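Local atomic coordinates of Serine/threonine protein kinase (Mycobacterium tuberculosis, PDB entry 4ESQ), a protein that probably phosphorylates serine and threonine residues of proteins as a membrane receptor kinase, represented here by its extracellular sensor domain alone. Residues Y67-G72 / V90-T95; Q3-E8 / V161-V166; A101-S106 / R157-A162; S11-N16 / D189-E194; G72-E77 / W85-V90. One frame throughout, in Å; residues are numbered along the deposited sequence.

Interaction 1. Residues Y67-G72 / V90-T95; sequences YTAING and VVAFPT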
# COMPACT_ATOMS: atom_id res chain seq x y z
N TYR A 67 10.66 7.63 -9.52
CA TYR A 67 9.31 8.14 -9.37
C TYR A 67 9.32 9.67 -9.42
O TYR A 67 10.29 10.30 -9.03
CB TYR A 67 8.68 7.66 -8.06
CG TYR A 67 9.11 8.44 -6.84
CD1 TYR A 67 10.25 8.09 -6.13
CD2 TYR A 67 8.36 9.52 -6.39
CE1 TYR A 67 10.65 8.81 -5.01
CE2 TYR A 67 8.75 10.25 -5.26
CZ TYR A 67 9.90 9.88 -4.59
OH TYR A 67 10.30 10.58 -3.46
N THR A 68 8.23 10.25 -9.91
CA THR A 68 8.17 11.70 -10.05
C THR A 68 7.21 12.36 -9.08
O THR A 68 7.36 13.54 -8.74
CB THR A 68 7.81 12.09 -11.49
OG1 THR A 68 6.54 11.52 -11.83
CG2 THR A 68 8.86 11.55 -12.45
N ALA A 69 6.22 11.60 -8.61
CA ALA A 69 5.20 12.16 -7.73
C ALA A 69 4.44 11.05 -7.02
O ALA A 69 4.35 9.94 -7.53
CB ALA A 69 4.24 13.05 -8.51
N ILE A 70 3.92 11.36 -5.85
CA ILE A 70 3.10 10.41 -5.09
C ILE A 70 1.88 11.14 -4.53
O ILE A 70 1.98 12.29 -4.08
CB ILE A 70 3.93 9.72 -3.96
CG1 ILE A 70 3.07 8.80 -3.08
CG2 ILE A 70 4.68 10.76 -3.12
CD1 ILE A 70 2.44 9.50 -1.85
N ASN A 71 0.73 10.48 -4.57
CA ASN A 71 -0.46 11.02 -3.93
C ASN A 71 -1.17 9.93 -3.15
O ASN A 71 -1.43 8.85 -3.68
CB ASN A 71 -1.41 11.65 -4.95
CG ASN A 71 -2.43 12.60 -4.32
OD1 ASN A 71 -3.54 12.19 -3.96
ND2 ASN A 71 -2.06 13.87 -4.18
N GLY A 72 -1.46 10.19 -1.88
CA GLY A 72 -2.08 9.18 -1.05
C GLY A 72 -3.06 9.71 -0.02
O GLY A 72 -3.16 10.92 0.19
N VAL A 90 -0.93 6.34 -5.01
CA VAL A 90 -0.52 6.14 -6.39
C VAL A 90 0.77 6.90 -6.64
O VAL A 90 0.97 8.01 -6.14
CB VAL A 90 -1.60 6.57 -7.38
CG1 VAL A 90 -2.73 5.54 -7.39
CG2 VAL A 90 -2.15 7.95 -7.00
N VAL A 91 1.64 6.30 -7.43
CA VAL A 91 2.97 6.86 -7.63
C VAL A 91 3.22 6.95 -9.13
O VAL A 91 3.10 5.95 -9.84
CB VAL A 91 4.05 5.99 -6.97
CG1 VAL A 91 5.43 6.62 -7.18
CG2 VAL A 91 3.76 5.81 -5.46
N ALA A 92 3.54 8.15 -9.61
CA ALA A 92 3.79 8.36 -11.03
C ALA A 92 5.26 8.15 -11.35
O ALA A 92 6.13 8.51 -10.57
CB ALA A 92 3.38 9.77 -11.45
N PHE A 93 5.51 7.55 -12.51
CA PHE A 93 6.85 7.37 -13.04
C PHE A 93 6.87 7.96 -14.44
O PHE A 93 5.82 8.20 -15.02
CB PHE A 93 7.19 5.88 -13.10
CG PHE A 93 7.44 5.26 -11.76
CD1 PHE A 93 6.39 4.86 -10.95
CD2 PHE A 93 8.74 5.06 -11.32
CE1 PHE A 93 6.63 4.29 -9.71
CE2 PHE A 93 8.99 4.49 -10.08
CZ PHE A 93 7.92 4.10 -9.27
N PRO A 94 8.06 8.22 -14.98
CA PRO A 94 8.12 8.84 -16.31
C PRO A 94 7.56 7.93 -17.40
O PRO A 94 6.98 8.42 -18.37
CB PRO A 94 9.62 9.06 -16.53
CG PRO A 94 10.20 9.09 -15.16
CD PRO A 94 9.37 8.16 -14.32
N THR A 95 7.73 6.62 -17.23
CA THR A 95 7.31 5.64 -18.23
C THR A 95 6.71 4.42 -17.56
O THR A 95 6.95 4.17 -16.38
CB THR A 95 8.51 5.15 -19.05
OG1 THR A 95 9.47 4.56 -18.17
CG2 THR A 95 9.16 6.32 -19.80
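CB of Tyr67 touches two partners on the buried side of this contact: CG1 of Val91, 3.5 Å away, and the face of the Phe93 ring, which takes it in a CH-pi contact. The Tyr67 ring itself leads off elsewhere, with CG held between the backbone N and the carbonyl carbon (chi1 80°), and rests on Tyr62 of helix 59-62. Further along this face CG1 of Ile70 meets CG2 of Val91 at 3.9 Å; beta-branched residues are compatible with an extended backbone and put a methyl or methylene close to the neighbouring strand. The segments are the open end of the antiparallel hairpin 69-76/84-92. Asn71 N to Val90 O and Val90 N to Asn71 O are both 2.9 Å, and Ala92 N reaches Ala69 O. Beyond the regular strand, Thr68 N still gives Ala92 O a nearly straight bond of 2.8 Å (173° at the hydrogen), while Thr68 OG1 adds only a weak one to that oxygen. The opposite face is looser: CB of Ala69 and CB of Ala92 are 4.5 Å apart, small side chains that barely meet. At the exposed edge CG2 of Thr68 brushes CG of Pro94 at 3.9 Å.

Interaction 2. Residues Q3-E8 / V161-V166; sequences QPVAEE and VANNVV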
# COMPACT_ATOMS: atom_id res chain seq x y z
N GLN A 3 -0.89 7.86 -23.96
CA GLN A 3 -0.28 8.88 -23.12
C GLN A 3 -0.22 8.46 -21.66
O GLN A 3 -1.10 7.76 -21.18
CB GLN A 3 -1.05 10.19 -23.25
CG GLN A 3 -0.82 10.86 -24.60
CD GLN A 3 -1.72 12.05 -24.82
OE1 GLN A 3 -2.07 12.76 -23.87
NE2 GLN A 3 -2.09 12.28 -26.07
N PRO A 4 0.84 8.89 -20.96
CA PRO A 4 1.00 8.58 -19.54
C PRO A 4 0.04 9.40 -18.69
O PRO A 4 -0.50 10.41 -19.16
CB PRO A 4 2.43 9.00 -19.25
CG PRO A 4 2.69 10.12 -20.23
CD PRO A 4 1.93 9.74 -21.47
N VAL A 5 -0.19 8.97 -17.46
CA VAL A 5 -1.01 9.75 -16.55
C VAL A 5 -0.20 10.95 -16.06
O VAL A 5 0.96 10.81 -15.67
CB VAL A 5 -1.47 8.91 -15.35
CG1 VAL A 5 -2.26 9.77 -14.39
CG2 VAL A 5 -2.30 7.72 -15.83
N ALA A 6 -0.81 12.13 -16.09
CA ALA A 6 -0.15 13.35 -15.61
C ALA A 6 -0.02 13.35 -14.09
O ALA A 6 -0.93 12.89 -13.39
CB ALA A 6 -0.93 14.57 -16.05
N GLU A 7 1.08 13.88 -13.59
CA GLU A 7 1.31 13.97 -12.15
C GLU A 7 0.13 14.64 -11.47
O GLU A 7 -0.25 14.28 -10.36
CB GLU A 7 2.56 14.79 -11.83
CG GLU A 7 3.89 14.10 -12.08
CD GLU A 7 5.07 15.02 -11.79
OE1 GLU A 7 4.96 15.88 -10.89
OE2 GLU A 7 6.11 14.88 -12.48
N GLU A 8 -0.44 15.64 -12.15
CA GLU A 8 -1.49 16.45 -11.54
C GLU A 8 -2.83 15.73 -11.45
O GLU A 8 -3.78 16.23 -10.84
CB GLU A 8 -1.61 17.79 -12.26
CG GLU A 8 -1.99 17.67 -13.72
CD GLU A 8 -0.82 17.89 -14.65
OE1 GLU A 8 0.31 17.46 -14.32
OE2 GLU A 8 -1.04 18.50 -15.71
N VAL A 161 0.39 -2.12 -11.06
CA VAL A 161 0.84 -1.08 -11.97
C VAL A 161 -0.08 -1.06 -13.16
O VAL A 161 -0.53 -2.11 -13.64
CB VAL A 161 2.30 -1.31 -12.42
CG1 VAL A 161 2.51 -2.78 -12.80
CG2 VAL A 161 2.67 -0.38 -13.57
N ALA A 162 -0.40 0.14 -13.62
CA ALA A 162 -1.13 0.33 -14.87
C ALA A 162 -0.55 1.60 -15.50
O ALA A 162 -0.33 2.58 -14.80
CB ALA A 162 -2.60 0.49 -14.61
N ASN A 163 -0.30 1.56 -16.80
CA ASN A 163 0.33 2.70 -17.46
C ASN A 163 1.63 3.02 -16.71
O ASN A 163 2.41 2.12 -16.42
CB ASN A 163 -0.61 3.91 -17.50
CG ASN A 163 -0.32 4.84 -18.66
OD1 ASN A 163 0.78 4.85 -19.21
ND2 ASN A 163 -1.32 5.65 -19.03
N ASN A 164 1.85 4.30 -16.40
CA ASN A 164 3.06 4.73 -15.70
C ASN A 164 2.84 4.90 -14.20
O ASN A 164 3.62 5.59 -13.53
CB ASN A 164 3.56 6.06 -16.27
CG ASN A 164 2.53 7.16 -16.11
OD1 ASN A 164 1.35 6.96 -16.39
ND2 ASN A 164 2.97 8.33 -15.65
N VAL A 165 1.79 4.27 -13.68
CA VAL A 165 1.40 4.51 -12.29
C VAL A 165 1.47 3.24 -11.46
O VAL A 165 0.92 2.21 -11.85
CB VAL A 165 -0.04 5.07 -12.20
CG1 VAL A 165 -0.48 5.24 -10.73
CG2 VAL A 165 -0.15 6.38 -12.94
N VAL A 166 2.17 3.31 -10.33
CA VAL A 166 2.18 2.22 -9.37
C VAL A 166 1.12 2.46 -8.30
O VAL A 166 0.97 3.57 -7.78
CB VAL A 166 3.56 2.08 -8.70
CG1 VAL A 166 3.46 1.10 -7.51
CG2 VAL A 166 4.59 1.60 -9.72
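The backbone N of Val5 gives the shortest polar bond of this contact, 2.7 Å to OD1 of Asn164, a residue of the type II' beta turn that joins strands 154-162 and 165-173 into a hairpin. The donor stands tilted 29° from the carbonyl plane of the Asn164 amide. From the other end of the same amide, ND2 donates to Val5 O at 3.2 Å, lying in the carbonyl plane on a lone pair of that oxygen. One asparagine thus reads both the N-H and the C=O of Val5, as a neighbouring strand would, and the two bonds fix the rotation of its flat amide. Asparagine suits this place because its amide carries a donor and an acceptor side by side. The group is set there by chi1 of 60°, which holds CG between the backbone N and the carbonyl carbon. ND2 has a second acceptor in Phe93 O, so this buried amide also ties the N-terminal segment to the residue just past strand 84-92.

Asn163, the preceding turn residue, extends the grip by one more bond: its ND2 points almost straight at Gln3 O, 3.0 Å away. Its positive phi is one that asparagine tolerates better than most residues. Pro4, between the two bonded residues, lays its CB against CG of Asn164 at 3.6 Å. Beside the polar bonds the contact turns apolar, where Val5 and Val165 cross at about a right angle and CB of Val5 meets CG2 of Val165 at 3.7 Å.

Interaction 3. Residues A101-S106 / R157-A162; sequences AFVQTS and RAMSVA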
# COMPACT_ATOMS: atom_id res chain seq x y z
N ALA A 101 9.20 -1.90 -13.53
CA ALA A 101 10.45 -2.34 -12.92
C ALA A 101 10.36 -2.26 -11.40
O ALA A 101 10.88 -3.12 -10.69
CB ALA A 101 11.61 -1.52 -13.44
N PHE A 102 9.70 -1.21 -10.90
CA PHE A 102 9.57 -1.06 -9.45
C PHE A 102 8.70 -2.16 -8.83
O PHE A 102 9.00 -2.66 -7.76
CB PHE A 102 9.04 0.32 -9.05
CG PHE A 102 8.77 0.43 -7.58
CD1 PHE A 102 9.82 0.55 -6.68
CD2 PHE A 102 7.48 0.38 -7.08
CE1 PHE A 102 9.59 0.62 -5.31
CE2 PHE A 102 7.23 0.46 -5.72
CZ PHE A 102 8.29 0.58 -4.83
N VAL A 103 7.61 -2.52 -9.51
CA VAL A 103 6.77 -3.59 -9.01
C VAL A 103 7.51 -4.93 -9.06
O VAL A 103 7.37 -5.75 -8.16
CB VAL A 103 5.42 -3.68 -9.76
CG1 VAL A 103 4.56 -4.80 -9.20
CG2 VAL A 103 4.68 -2.37 -9.67
N GLN A 104 8.32 -5.13 -10.10
CA GLN A 104 9.10 -6.36 -10.17
C GLN A 104 10.09 -6.41 -9.01
O GLN A 104 10.26 -7.46 -8.37
CB GLN A 104 9.84 -6.44 -11.51
CG GLN A 104 10.55 -7.76 -11.69
CD GLN A 104 9.57 -8.91 -11.83
OE1 GLN A 104 8.64 -8.86 -12.64
NE2 GLN A 104 9.77 -9.96 -11.03
N THR A 105 10.74 -5.28 -8.72
CA THR A 105 11.66 -5.23 -7.60
C THR A 105 10.91 -5.54 -6.32
O THR A 105 11.38 -6.29 -5.48
CB THR A 105 12.34 -3.87 -7.48
OG1 THR A 105 13.29 -3.71 -8.55
CG2 THR A 105 13.08 -3.76 -6.17
N SER A 106 9.73 -4.93 -6.17
CA SER A 106 8.94 -5.17 -4.97
C SER A 106 8.61 -6.65 -4.83
O SER A 106 8.70 -7.21 -3.74
CB SER A 106 7.66 -4.33 -4.99
OG SER A 106 7.98 -2.95 -4.94
N ARG A 157 -1.20 -6.02 2.18
CA ARG A 157 -0.51 -5.13 1.26
C ARG A 157 -0.88 -5.53 -0.17
O ARG A 157 -0.98 -6.72 -0.48
CB ARG A 157 1.01 -5.23 1.44
CG ARG A 157 1.54 -4.60 2.73
CD ARG A 157 1.62 -3.09 2.64
NE ARG A 157 2.75 -2.61 1.85
CZ ARG A 157 2.65 -2.04 0.65
NH1 ARG A 157 1.46 -1.89 0.07
NH2 ARG A 157 3.75 -1.62 0.02
N ALA A 158 -1.11 -4.55 -1.03
CA ALA A 158 -1.30 -4.85 -2.44
C ALA A 158 -0.56 -3.81 -3.26
O ALA A 158 -0.58 -2.62 -2.95
CB ALA A 158 -2.77 -4.84 -2.81
N MET A 159 0.11 -4.27 -4.31
CA MET A 159 0.75 -3.36 -5.24
C MET A 159 0.44 -3.81 -6.65
O MET A 159 0.43 -5.00 -6.95
CB MET A 159 2.27 -3.33 -5.04
CG MET A 159 3.01 -2.43 -6.02
SD MET A 159 4.78 -2.33 -5.69
CE MET A 159 4.78 -1.48 -4.11
N SER A 160 0.16 -2.84 -7.51
CA SER A 160 -0.05 -3.14 -8.92
C SER A 160 0.49 -1.98 -9.75
O SER A 160 0.99 -0.99 -9.21
CB SER A 160 -1.54 -3.38 -9.21
OG SER A 160 -1.72 -4.10 -10.44
N VAL A 161 0.39 -2.12 -11.06
CA VAL A 161 0.84 -1.08 -11.97
C VAL A 161 -0.08 -1.06 -13.16
O VAL A 161 -0.53 -2.11 -13.64
CB VAL A 161 2.30 -1.31 -12.42
CG1 VAL A 161 2.51 -2.78 -12.80
CG2 VAL A 161 2.67 -0.38 -13.57
N ALA A 162 -0.40 0.14 -13.62
CA ALA A 162 -1.13 0.33 -14.87
C ALA A 162 -0.55 1.60 -15.50
O ALA A 162 -0.33 2.58 -14.80
CB ALA A 162 -2.60 0.49 -14.61
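Met159 runs straight out from its strand, with chi1 and chi2 both near 180°, and then bends at chi3 (-67°), which swings CE against the ring of Phe102. The methyl lies 3.5 Å from Phe102 CE2, and SD is 4.7 Å from the ring centroid in an oblique Met-aromatic contact; the two side chains cross at about a right angle. The sulfur also lies close to Ser106, with OG 3.3 Å from SD. That OG, close to Phe102 O as well, lies over the rim of one face of the Phe102 ring; serine is small enough for the thioether to come close to the helix. Methionine suits such a place, since its flexible chain can bend round to fit between a ring and a helix backbone. One turn back, Val103 points at the strand and puts CG2 3.8 Å from CB of Val161. All these residues are buried, and no backbone hydrogen bond joins the segments.

Helix 96-111 lies on one face of the antiparallel sheet, its segment roughly antiparallel (155°) to 157-162. Ala158, Ser160 and Ala162 lie against helix 179-192, making a three-layer alpha-beta-alpha sandwich, consistent with the Mog1p/PsbP clan.

Interaction 4. Residues S11-N16 / D189-E194; sequences SALLLN and DKVNKE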
# COMPACT_ATOMS: atom_id res chain seq x y z
N SER A 11 -4.42 12.45 -7.75
CA SER A 11 -5.43 12.43 -6.69
C SER A 11 -6.77 11.90 -7.19
O SER A 11 -7.55 11.33 -6.41
CB SER A 11 -5.60 13.82 -6.05
OG SER A 11 -6.29 14.71 -6.91
N ALA A 12 -7.03 12.08 -8.48
CA ALA A 12 -8.27 11.60 -9.08
C ALA A 12 -8.33 10.08 -9.19
O ALA A 12 -9.38 9.52 -9.50
CB ALA A 12 -8.47 12.24 -10.45
N LEU A 13 -7.20 9.42 -8.93
CA LEU A 13 -7.13 7.95 -9.01
C LEU A 13 -7.46 7.23 -7.70
O LEU A 13 -7.75 6.03 -7.69
CB LEU A 13 -5.75 7.50 -9.49
CG LEU A 13 -5.23 8.15 -10.77
CD1 LEU A 13 -3.82 7.67 -11.05
CD2 LEU A 13 -6.15 7.84 -11.95
N LEU A 14 -7.42 7.96 -6.59
CA LEU A 14 -7.69 7.35 -5.30
C LEU A 14 -9.18 7.05 -5.13
O LEU A 14 -10.02 7.58 -5.86
CB LEU A 14 -7.19 8.24 -4.16
CG LEU A 14 -5.68 8.54 -4.19
CD1 LEU A 14 -5.30 9.41 -3.00
CD2 LEU A 14 -4.84 7.27 -4.21
N LEU A 15 -9.50 6.19 -4.17
CA LEU A 15 -10.89 5.86 -3.91
C LEU A 15 -11.51 6.92 -3.02
O LEU A 15 -10.86 7.44 -2.11
CB LEU A 15 -11.00 4.47 -3.28
CG LEU A 15 -10.46 3.34 -4.15
CD1 LEU A 15 -10.90 2.01 -3.59
CD2 LEU A 15 -10.94 3.51 -5.59
N ASN A 16 -12.76 7.27 -3.30
CA ASN A 16 -13.45 8.26 -2.48
C ASN A 16 -13.96 7.62 -1.18
O ASN A 16 -13.82 6.41 -0.98
CB ASN A 16 -14.55 8.96 -3.27
CG ASN A 16 -15.69 8.03 -3.66
OD1 ASN A 16 -16.09 7.16 -2.89
ND2 ASN A 16 -16.25 8.24 -4.85
N ASP A 189 -8.59 0.40 -12.35
CA ASP A 189 -9.68 0.73 -13.27
C ASP A 189 -9.75 2.23 -13.53
O ASP A 189 -10.05 2.67 -14.64
CB ASP A 189 -11.04 0.23 -12.75
CG ASP A 189 -11.20 -1.28 -12.85
OD1 ASP A 189 -10.49 -1.90 -13.66
OD2 ASP A 189 -12.04 -1.83 -12.12
N LYS A 190 -9.47 3.03 -12.50
CA LYS A 190 -9.45 4.49 -12.67
C LYS A 190 -8.27 4.92 -13.54
O LYS A 190 -8.40 5.84 -14.35
CB LYS A 190 -9.44 5.22 -11.32
CG LYS A 190 -10.75 5.04 -10.53
CD LYS A 190 -10.85 6.01 -9.36
CE LYS A 190 -12.13 5.76 -8.53
NZ LYS A 190 -12.27 6.76 -7.44
N VAL A 191 -7.12 4.27 -13.39
CA VAL A 191 -5.98 4.58 -14.25
C VAL A 191 -6.36 4.28 -15.70
O VAL A 191 -6.10 5.07 -16.61
CB VAL A 191 -4.72 3.74 -13.91
CG1 VAL A 191 -3.64 3.94 -14.96
CG2 VAL A 191 -4.21 4.10 -12.52
N ASN A 192 -6.99 3.13 -15.90
CA ASN A 192 -7.32 2.68 -17.25
C ASN A 192 -8.22 3.65 -17.99
O ASN A 192 -8.17 3.75 -19.21
CB ASN A 192 -7.97 1.29 -17.23
CG ASN A 192 -6.99 0.18 -16.90
OD1 ASN A 192 -5.78 0.34 -17.07
ND2 ASN A 192 -7.51 -0.95 -16.46
N LYS A 193 -9.06 4.37 -17.24
CA LYS A 193 -10.04 5.25 -17.86
C LYS A 193 -9.53 6.68 -18.03
O LYS A 193 -10.24 7.53 -18.56
CB LYS A 193 -11.36 5.21 -17.09
CG LYS A 193 -11.38 5.99 -15.80
CD LYS A 193 -12.69 5.72 -15.04
CE LYS A 193 -12.76 6.46 -13.72
NZ LYS A 193 -13.99 6.08 -12.95
N GLU A 194 -8.30 6.95 -17.58
CA GLU A 194 -7.72 8.29 -17.69
C GLU A 194 -7.69 8.78 -19.13
O GLU A 194 -7.16 8.12 -20.02
CB GLU A 194 -6.28 8.31 -17.14
CG GLU A 194 -6.13 8.87 -15.75
CD GLU A 194 -6.78 10.24 -15.58
OE1 GLU A 194 -7.87 10.30 -14.99
OE2 GLU A 194 -6.19 11.27 -16.01
OXT GLU A 194 -8.19 9.87 -19.43
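Lys190 lays its extended chain along the backbone of the loop 11-16, where helix 179-192, part of one helical layer of the alpha-beta-alpha sandwich, meets the loop leading into helix 17-24. Its CD passes 3.5 Å from Leu13 O, a carbonyl oxygen buried by the contact with no polar partner. CE then lies 3.9 Å from CD2 of Leu15, and NZ ends the chain with a 2.9 Å hydrogen bond to Leu14 O. Torsions chi2 to chi4 all near 180° give the lysine the length for this span, and its aliphatic portion tolerates the leucine beside it while the ammonium serves the carbonyl. NZ has a second partner in the salt bridge to Glu19, which also accepts a bond from Asn16 N; the charge is probably well compensated.

Val191, one residue on and buried, touches CD1 of Leu13 with CG2 at 3.9 Å. Leucine suits this loop position because its two methyls can part: while CD1 meets the valine, CD2 goes to the last residue of the chain. Glu194 bends at chi2 (-52°), sending its carboxylate to a salt bridge with Arg9 and leaving its CG 3.9 Å from Leu13 CD2.

Interaction 5. Residues G72-E77 / W85-V90; sequences GLISSE and WVNQAV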
# COMPACT_ATOMS: atom_id res chain seq x y z
N GLY A 72 -1.46 10.19 -1.88
CA GLY A 72 -2.08 9.18 -1.05
C GLY A 72 -3.06 9.71 -0.02
O GLY A 72 -3.16 10.92 0.19
N LEU A 73 -3.76 8.79 0.63
CA LEU A 73 -4.70 9.11 1.70
C LEU A 73 -4.74 8.00 2.73
O LEU A 73 -4.70 6.81 2.39
CB LEU A 73 -6.11 9.27 1.13
CG LEU A 73 -6.50 10.55 0.38
CD1 LEU A 73 -7.89 10.38 -0.23
CD2 LEU A 73 -6.44 11.77 1.32
N ILE A 74 -4.84 8.38 4.00
CA ILE A 74 -5.03 7.40 5.06
C ILE A 74 -6.42 7.62 5.64
O ILE A 74 -6.78 8.75 5.96
CB ILE A 74 -3.97 7.56 6.15
CG1 ILE A 74 -2.63 7.04 5.61
CG2 ILE A 74 -4.38 6.79 7.38
CD1 ILE A 74 -1.45 7.36 6.47
N SER A 75 -7.20 6.55 5.74
CA SER A 75 -8.58 6.63 6.25
C SER A 75 -8.85 5.64 7.36
O SER A 75 -8.35 4.52 7.34
CB SER A 75 -9.57 6.36 5.13
OG SER A 75 -9.39 7.27 4.07
N SER A 76 -9.67 6.05 8.33
CA SER A 76 -10.09 5.16 9.41
C SER A 76 -11.31 5.75 10.09
O SER A 76 -11.61 6.93 9.93
CB SER A 76 -8.96 4.98 10.43
OG SER A 76 -8.66 6.21 11.07
N GLU A 77 -12.03 4.93 10.86
CA GLU A 77 -13.09 5.48 11.70
C GLU A 77 -12.45 6.46 12.67
O GLU A 77 -11.28 6.31 13.02
CB GLU A 77 -13.83 4.37 12.45
CG GLU A 77 -14.73 3.49 11.57
CD GLU A 77 -14.04 2.26 11.01
OE1 GLU A 77 -12.81 2.14 11.18
OE2 GLU A 77 -14.73 1.41 10.40
N TRP A 85 -8.57 0.50 8.75
CA TRP A 85 -7.56 1.51 8.45
C TRP A 85 -7.02 1.25 7.05
O TRP A 85 -6.65 0.12 6.74
CB TRP A 85 -6.43 1.41 9.47
CG TRP A 85 -5.38 2.48 9.42
CD1 TRP A 85 -5.35 3.65 10.13
CD2 TRP A 85 -4.16 2.45 8.66
NE1 TRP A 85 -4.21 4.36 9.84
CE2 TRP A 85 -3.46 3.64 8.94
CE3 TRP A 85 -3.61 1.54 7.75
CZ2 TRP A 85 -2.23 3.95 8.34
CZ3 TRP A 85 -2.38 1.84 7.17
CH2 TRP A 85 -1.72 3.04 7.47
N VAL A 86 -7.00 2.28 6.20
CA VAL A 86 -6.53 2.11 4.84
C VAL A 86 -5.54 3.19 4.48
O VAL A 86 -5.79 4.37 4.73
CB VAL A 86 -7.69 2.16 3.83
CG1 VAL A 86 -7.17 2.37 2.39
CG2 VAL A 86 -8.54 0.90 3.94
N ASN A 87 -4.41 2.79 3.90
CA ASN A 87 -3.46 3.72 3.31
C ASN A 87 -3.42 3.38 1.83
O ASN A 87 -3.00 2.28 1.46
CB ASN A 87 -2.07 3.57 3.94
CG ASN A 87 -1.08 4.66 3.51
OD1 ASN A 87 -1.34 5.44 2.59
ND2 ASN A 87 0.06 4.71 4.18
N GLN A 88 -3.89 4.30 0.99
CA GLN A 88 -3.89 4.09 -0.45
C GLN A 88 -3.05 5.16 -1.10
O GLN A 88 -3.16 6.33 -0.75
CB GLN A 88 -5.32 4.13 -1.02
CG GLN A 88 -6.16 5.29 -0.51
CD GLN A 88 -7.41 5.52 -1.35
OE1 GLN A 88 -7.50 5.08 -2.50
NE2 GLN A 88 -8.36 6.24 -0.79
N ALA A 89 -2.21 4.76 -2.04
CA ALA A 89 -1.34 5.72 -2.72
C ALA A 89 -1.13 5.32 -4.17
O ALA A 89 -1.14 4.14 -4.52
CB ALA A 89 -0.00 5.81 -2.01
N VAL A 90 -0.93 6.34 -5.01
CA VAL A 90 -0.52 6.14 -6.39
C VAL A 90 0.77 6.90 -6.64
O VAL A 90 0.97 8.01 -6.14
CB VAL A 90 -1.60 6.57 -7.38
CG1 VAL A 90 -2.73 5.54 -7.39
CG2 VAL A 90 -2.15 7.95 -7.00
O HOH W 1 -7.68 6.20 2.18
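Ile74 begins its contact at CB, 3.9 Å from Val86 O, and then divides its branches between two residues of the facing strand. CG2, anti to the backbone N, lies obliquely by the indole of Trp85, 3.5 Å from NE1. CG1 goes the other way, to the amide of Asn87, with 3.5 Å to CG, and CD1 at the tip settles between the two, 3.8 Å from Asn87 ND2 and also near Trp85 CZ2. A beta-branched residue suits this place because it can cover both neighbours on its face. Ser76 CB meets the indole further along, at CD1.

The strands form the antiparallel hairpin 69-76/84-92, with Leu73-Gln88 and Ser75-Val86 as hydrogen-bonded pairs; Ser75 N lies 2.8 Å from Val86 O. Gly72 sits opposite Ala89 at a CA to CA distance of only 3.9 Å, a close approach helped by the absence of a side chain. On the opposite face Gln88 NE2 donates to a water that also bonds Ser75 OG, while Gln88 OE1 accepts from Leu15 N. The side chain of Ile74 lies about 6 Å from a bound terbium(III) ion. The chemistry is therefore divided: a mixed surface on the Ile74 face, with the isoleucine between an indole and an amide, and on the Gln88 face a buried amide satisfied by water and loop.

How the interactions relate
Interactions 1 and 5 hold the same two strands, 69-76 and 84-92, and share Gly72 and Val90; both rest on regular backbone bonds and are partly buried, interaction 1 running out to exposed Thr68 and Pro94. Interaction 3 is the fully buried one, side-chain packing of a helix on the sheet, whereas interactions 2 and 4 lie nearer the surface, where chain ends are tied down by asparagine amides and a lysine ammonium respectively. Val166 of interaction 2 packs on Val103 and Met159 of interaction 3. Asn164 O and Val166 O accept bonds from Phe93 N and Val91 N, joining interaction 2 to interaction 1. Leu14 links interaction 4 to both hairpin contacts, lying against Asn71 and Leu73.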